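Local coordinates for protein extracellular ligand-binding receptor (Desulfohalobium retbaense DSM 5692, PDB 5ERE) that probably acts as an extracellular sensory receptor, binding ketoleucine in a leucine-binding-protein-like domain and cytosine in a separate sensor domain, at residues A[88-93]-A[106-111]; A[94-99]-A[110-115]. One frame throughout, in Å; residues are numbered along the deposited sequence.

In the fold
Contact 1 pairs strand 88-92 with the edge strand 106-107, and contact 2 takes over where both segments leave the sheet, setting the turn of 94-99 against the start of helix 112-123. Their centres lie about 9 Å apart, and V110 and G111 belong to both. Two polar links probably tie them together: T109 OG1 lies 2.9 Å from S94 N, and R107 NH1 lies 3.1 Å from S94 O. Both contacts border the bound 2-oxo-4-methylpentanoic acid, through G93 in contact 1 and through S94 and A95 in contact 2. At the far end of contact 1, the I106 side chain is about 8 Å from the calcium ion.

Contact 1: residues A[88-93]-A[106-111]; sequences FHVAIG and IRLTVG. With COI (2-oxo-4-methylpentanoic acid), chain B; EDO (1,2-ethanediol), chain G.
I106 uses both its backbone polar atoms: I106 N gives a 2.9 Å hydrogen bond to H89 O, and I106 O accepts A91 N at 2.8 Å. With chi1 at -72°, I106 CG1 lies beside its own backbone N and meets the F88 ring at its edge, near the ring plane, 3.8 Å from F88 CZ. F281 and Y284 of helix 277-284 pack on the same I106 side chain. A91 continues the pairing, and its O receives L108 N at 3.0 Å in an almost linear approach (C=O...N angle 177°). These are the rungs of a parallel pair, part of the five-stranded sheet of order 2-1-3-4-5 seen in periplasmic binding proteins of the leucine-binding family, with 106-107 at its edge. V90 and I106 place their side chains on one face of it, A91 and R107 on the other, where A91 CB packs on S75. Just past the end of strand 106-107, L108 CD1 reaches V90 CG1 at 3.8 Å. T109 brings its OG1 up to G93; G93 N and T109 OG1 are 3.0 Å apart, but the angle is too poor for a hydrogen bond, and both instead bond to the carboxylate of E258. R107 bends at chi3 (65°), which carries NE to a salt bridge with D303, while R107 NH1 bonds S94 O and lies 2.8 Å from O2 of a 1,2-ethanediol probably left from crystallisation. A leucine in place of R107 would probably leave D303 to its other salt-bridge partner, R99, and take the NH1 donor from the S94 carbonyl.

Contact 2: residues A[94-99]-A[110-115]; sequences SAALKR and VGVQQE. With COI (2-oxo-4-methylpentanoic acid), chain B; EDO (1,2-ethanediol), chain G.
A95 meets V110, G111 and V112 from the type I beta turn that runs from S94 to L97. S94, the first residue of that turn, does not touch the second segment; its OG bonds back to I92 O and to S75. A95 does most of the work. A95 N donates to O2 of the ketoleucine carboxylate at 2.8 Å (N-H...O angle 159°). A95 CB sits 3.4 Å from V110 O. On the carbonyl side, A95 O takes V112 N at 3.1 Å. That donor stands well above the carbonyl plane, 38° out of it. With V112 CG1 anti to the backbone N (chi1 179°), V112 CG2 falls beside that N, drops onto the A95 carbonyl and also meets A96 CB at 4.0 Å. V112 also packs against W142 and M145 of helix 137-149, and A96 reaches S141 of the same helix. Next comes L97, whose O lies 2.9 Å from O2 of the 1,2-ethanediol; at its other end, O1 of this diol accepts Q113 N at 2.8 Å. G111 is the N-cap residue, so V112 N and Q113 N are first-turn amides with no acceptor earlier in the helix. A95 O also takes a weak bond from R107 NH1, so one residue joins the ligand carboxylate, through its N, to the start of helix 112-123, through its O.

Contact 1: residues A[88-93]-A[106-111]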
loop_
_atom_site.group_PDB
_atom_site.type_symbol
_atom_site.label_atom_id
_atom_site.label_comp_id
_atom_site.label_asym_id
_atom_site.label_seq_id
_atom_site.Cartn_x
_atom_site.Cartn_y
_atom_site.Cartn_z
ATOM N N PHE A 88 -17.948 -0.944 -24.899
ATOM C CA PHE A 88 -16.760 -0.811 -24.110
ATOM C C PHE A 88 -16.966 0.302 -23.036
ATOM O O PHE A 88 -17.600 1.346 -23.277
ATOM C CB PHE A 88 -15.550 -0.516 -24.992
ATOM C CG PHE A 88 -14.288 -0.326 -24.219
ATOM C CD1 PHE A 88 -13.743 -1.370 -23.493
ATOM C CD2 PHE A 88 -13.663 0.905 -24.187
ATOM C CE1 PHE A 88 -12.586 -1.187 -22.752
ATOM C CE2 PHE A 88 -12.504 1.100 -23.444
ATOM C CZ PHE A 88 -11.966 0.050 -22.739
ATOM N N HIS A 89 -16.482 0.015 -21.848
ATOM C CA HIS A 89 -16.765 0.851 -20.690
ATOM C C HIS A 89 -15.490 1.183 -19.953
ATOM O O HIS A 89 -14.688 0.302 -19.652
ATOM C CB HIS A 89 -17.767 0.153 -19.747
ATOM C CG HIS A 89 -18.130 0.980 -18.549
ATOM N ND1 HIS A 89 -18.251 0.436 -17.284
ATOM C CD2 HIS A 89 -18.391 2.305 -18.416
ATOM C CE1 HIS A 89 -18.554 1.395 -16.420
ATOM N NE2 HIS A 89 -18.656 2.534 -17.081
ATOM N N VAL A 90 -15.306 2.467 -19.665
ATOM C CA VAL A 90 -14.193 2.916 -18.854
ATOM C C VAL A 90 -14.742 3.649 -17.608
ATOM O O VAL A 90 -15.633 4.467 -17.717
ATOM C CB VAL A 90 -13.242 3.862 -19.606
ATOM C CG1 VAL A 90 -12.096 4.236 -18.711
ATOM C CG2 VAL A 90 -12.723 3.164 -20.881
ATOM N N ALA A 91 -14.223 3.311 -16.441
ATOM C CA ALA A 91 -14.599 4.004 -15.192
ATOM C C ALA A 91 -13.449 4.885 -14.744
ATOM O O ALA A 91 -12.311 4.418 -14.585
ATOM C CB ALA A 91 -14.943 3.023 -14.137
ATOM N N ILE A 92 -13.764 6.158 -14.542
ATOM C CA ILE A 92 -12.822 7.115 -13.989
ATOM C C ILE A 92 -13.459 7.672 -12.689
ATOM O O ILE A 92 -14.677 7.528 -12.474
ATOM C CB ILE A 92 -12.511 8.213 -15.004
ATOM C CG1 ILE A 92 -13.773 8.980 -15.413
ATOM C CG2 ILE A 92 -11.860 7.568 -16.287
ATOM C CD1 ILE A 92 -13.477 10.308 -16.141
ATOM N N GLY A 93 -12.650 8.285 -11.833
ATOM C CA GLY A 93 -13.147 8.753 -10.531
ATOM C C GLY A 93 -14.032 7.702 -9.864
ATOM O O GLY A 93 -15.157 7.980 -9.407
ATOM N N ILE A 106 -12.840 -1.157 -17.989
ATOM C CA ILE A 106 -11.506 -0.837 -17.592
ATOM C C ILE A 106 -11.636 0.279 -16.564
ATOM O O ILE A 106 -12.452 1.157 -16.730
ATOM C CB ILE A 106 -10.659 -0.375 -18.792
ATOM C CG1 ILE A 106 -10.341 -1.568 -19.709
ATOM C CG2 ILE A 106 -9.371 0.351 -18.339
ATOM C CD1 ILE A 106 -9.326 -2.561 -19.144
ATOM N N ARG A 107 -10.821 0.231 -15.528
ATOM C CA ARG A 107 -10.869 1.250 -14.484
ATOM C C ARG A 107 -9.517 1.929 -14.254
ATOM O O ARG A 107 -8.522 1.271 -13.954
ATOM C CB ARG A 107 -11.347 0.644 -13.181
ATOM C CG ARG A 107 -11.165 1.633 -12.050
ATOM C CD ARG A 107 -11.892 1.218 -10.810
ATOM N NE ARG A 107 -11.394 -0.014 -10.213
ATOM C CZ ARG A 107 -11.568 -0.343 -8.938
ATOM N NH1 ARG A 107 -12.201 0.500 -8.108
ATOM N NH2 ARG A 107 -11.085 -1.501 -8.484
ATOM N N LEU A 108 -9.504 3.251 -14.345
ATOM C CA LEU A 108 -8.289 4.018 -14.144
ATOM C C LEU A 108 -8.063 4.434 -12.688
ATOM O O LEU A 108 -6.985 4.897 -12.354
ATOM C CB LEU A 108 -8.310 5.276 -15.015
ATOM C CG LEU A 108 -7.679 5.120 -16.399
ATOM C CD1 LEU A 108 -8.628 4.434 -17.263
ATOM C CD2 LEU A 108 -7.336 6.510 -17.000
ATOM N N THR A 109 -9.057 4.231 -11.831
ATOM C CA THR A 109 -8.968 4.670 -10.418
ATOM C C THR A 109 -8.527 3.516 -9.533
ATOM O O THR A 109 -9.110 2.431 -9.582
ATOM C CB THR A 109 -10.332 5.201 -9.929
ATOM O OG1 THR A 109 -10.889 6.092 -10.905
ATOM C CG2 THR A 109 -10.258 5.857 -8.542
ATOM N N VAL A 110 -7.505 3.746 -8.724
ATOM C CA VAL A 110 -7.092 2.784 -7.720
ATOM C C VAL A 110 -8.231 2.565 -6.721
ATOM O O VAL A 110 -8.882 3.510 -6.276
ATOM C CB VAL A 110 -5.809 3.227 -6.991
ATOM C CG1 VAL A 110 -5.551 2.380 -5.742
ATOM C CG2 VAL A 110 -4.596 3.108 -7.921
ATOM N N GLY A 111 -8.444 1.300 -6.377
ATOM C CA GLY A 111 -9.550 0.915 -5.521
ATOM C C GLY A 111 -9.494 1.285 -4.038
ATOM O O GLY A 111 -8.430 1.520 -3.471
HETATM C C1 COI B . -15.147 7.922 -6.507
HETATM O O1 COI B . -16.303 7.432 -6.598
HETATM O O2 COI B . -14.130 7.209 -6.318
HETATM C C2 COI B . -14.989 9.393 -6.694
HETATM O O3 COI B . -13.894 9.910 -6.579
HETATM C C3 COI B . -16.246 10.145 -7.060
HETATM C C4 COI B . -15.993 11.610 -7.038
HETATM C C5 COI B . -17.012 12.256 -7.951
HETATM C C6 COI B . -16.139 12.019 -5.579
HETATM C C1 EDO G . -12.061 -2.283 -4.500
HETATM O O1 EDO G . -11.713 -1.779 -3.203
HETATM C C2 EDO G . -13.391 -1.659 -4.870
HETATM O O2 EDO G . -13.363 -1.211 -6.228
#

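Contact 2: residues A[94-99]-A[110-115]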
loop_
_atom_site.group_PDB
_atom_site.type_symbol
_atom_site.label_atom_id
_atom_site.label_comp_id
_atom_site.label_asym_id
_atom_site.label_seq_id
_atom_site.Cartn_x
_atom_site.Cartn_y
_atom_site.Cartn_z
ATOM N N SER A 94 -13.539 6.474 -9.817
ATOM C CA SER A 94 -14.372 5.340 -9.415
ATOM C C SER A 94 -13.657 4.356 -8.490
ATOM O O SER A 94 -13.518 3.185 -8.847
ATOM C CB SER A 94 -14.857 4.566 -10.650
ATOM O OG SER A 94 -15.757 5.302 -11.462
ATOM N N ALA A 95 -13.219 4.779 -7.301
ATOM C CA ALA A 95 -12.548 3.812 -6.397
ATOM C C ALA A 95 -13.425 2.632 -5.873
ATOM O O ALA A 95 -12.887 1.600 -5.475
ATOM C CB ALA A 95 -11.974 4.521 -5.228
ATOM N N ALA A 96 -14.744 2.778 -5.817
ATOM C CA ALA A 96 -15.585 1.694 -5.248
ATOM C C ALA A 96 -16.386 1.000 -6.351
ATOM O O ALA A 96 -17.549 0.676 -6.191
ATOM C CB ALA A 96 -16.533 2.223 -4.130
ATOM N N LEU A 97 -15.733 0.744 -7.470
ATOM C CA LEU A 97 -16.331 -0.041 -8.540
ATOM C C LEU A 97 -16.617 -1.483 -8.092
ATOM O O LEU A 97 -15.748 -2.154 -7.526
ATOM C CB LEU A 97 -15.406 -0.047 -9.767
ATOM C CG LEU A 97 -15.786 -1.023 -10.881
ATOM C CD1 LEU A 97 -17.097 -0.607 -11.528
ATOM C CD2 LEU A 97 -14.662 -1.106 -11.925
ATOM N N LYS A 98 -17.829 -1.963 -8.376
ATOM C CA LYS A 98 -18.181 -3.356 -8.121
ATOM C C LYS A 98 -18.266 -4.136 -9.443
ATOM O O LYS A 98 -19.121 -3.852 -10.280
ATOM C CB LYS A 98 -19.506 -3.431 -7.340
ATOM N N ARG A 99 -17.363 -5.100 -9.629
ATOM C CA ARG A 99 -17.306 -5.921 -10.852
ATOM C C ARG A 99 -18.067 -7.242 -10.741
ATOM O O ARG A 99 -17.911 -7.969 -9.770
ATOM C CB ARG A 99 -15.853 -6.259 -11.216
ATOM C CG ARG A 99 -14.901 -5.076 -11.397
ATOM C CD ARG A 99 -13.450 -5.563 -11.590
ATOM N NE ARG A 99 -12.573 -4.512 -12.108
ATOM C CZ ARG A 99 -12.665 -4.033 -13.342
ATOM N NH1 ARG A 99 -13.597 -4.523 -14.163
ATOM N NH2 ARG A 99 -11.841 -3.059 -13.755
ATOM N N VAL A 110 -7.505 3.746 -8.724
ATOM C CA VAL A 110 -7.092 2.784 -7.720
ATOM C C VAL A 110 -8.231 2.565 -6.721
ATOM O O VAL A 110 -8.882 3.510 -6.276
ATOM C CB VAL A 110 -5.809 3.227 -6.991
ATOM C CG1 VAL A 110 -5.551 2.380 -5.742
ATOM C CG2 VAL A 110 -4.596 3.108 -7.921
ATOM N N GLY A 111 -8.444 1.300 -6.377
ATOM C CA GLY A 111 -9.550 0.915 -5.521
ATOM C C GLY A 111 -9.494 1.285 -4.038
ATOM O O GLY A 111 -8.430 1.520 -3.471
ATOM N N VAL A 112 -10.661 1.296 -3.400
ATOM C CA VAL A 112 -10.755 1.541 -1.937
ATOM C C VAL A 112 -9.838 0.615 -1.133
ATOM O O VAL A 112 -9.112 1.066 -0.254
ATOM C CB VAL A 112 -12.217 1.372 -1.421
ATOM C CG1 VAL A 112 -12.302 1.606 0.099
ATOM C CG2 VAL A 112 -13.108 2.345 -2.118
ATOM N N GLN A 113 -9.795 -0.657 -1.497
ATOM C CA GLN A 113 -9.011 -1.630 -0.742
ATOM C C GLN A 113 -7.547 -1.250 -0.679
ATOM O O GLN A 113 -6.932 -1.264 0.395
ATOM C CB GLN A 113 -9.108 -3.034 -1.341
ATOM C CG GLN A 113 -8.451 -4.070 -0.413
ATOM C CD GLN A 113 -8.617 -5.501 -0.874
ATOM O OE1 GLN A 113 -9.633 -5.864 -1.460
ATOM N NE2 GLN A 113 -7.615 -6.328 -0.601
ATOM N N GLN A 114 -6.994 -0.885 -1.835
ATOM C CA GLN A 114 -5.584 -0.550 -1.888
ATOM C C GLN A 114 -5.335 0.718 -1.098
ATOM O O GLN A 114 -4.408 0.764 -0.326
ATOM C CB GLN A 114 -5.092 -0.369 -3.341
ATOM N N GLU A 115 -6.158 1.739 -1.320
ATOM C CA GLU A 115 -5.946 3.034 -0.701
ATOM C C GLU A 115 -6.148 2.915 0.820
ATOM O O GLU A 115 -5.419 3.530 1.608
ATOM C CB GLU A 115 -6.891 4.109 -1.288
ATOM C CG GLU A 115 -6.619 5.500 -0.698
ATOM C CD GLU A 115 -7.470 6.612 -1.284
ATOM O OE1 GLU A 115 -8.409 6.322 -2.048
ATOM O OE2 GLU A 115 -7.194 7.798 -0.978
HETATM C C1 COI B . -15.147 7.922 -6.507
HETATM O O1 COI B . -16.303 7.432 -6.598
HETATM O O2 COI B . -14.130 7.209 -6.318
HETATM C C2 COI B . -14.989 9.393 -6.694
HETATM O O3 COI B . -13.894 9.910 -6.579
HETATM C C3 COI B . -16.246 10.145 -7.060
HETATM C C4 COI B . -15.993 11.610 -7.038
HETATM C C5 COI B . -17.012 12.256 -7.951
HETATM C C6 COI B . -16.139 12.019 -5.579
HETATM C C1 EDO G . -12.061 -2.283 -4.500
HETATM O O1 EDO G . -11.713 -1.779 -3.203
HETATM C C2 EDO G . -13.391 -1.659 -4.870
HETATM O O2 EDO G . -13.363 -1.211 -6.228
#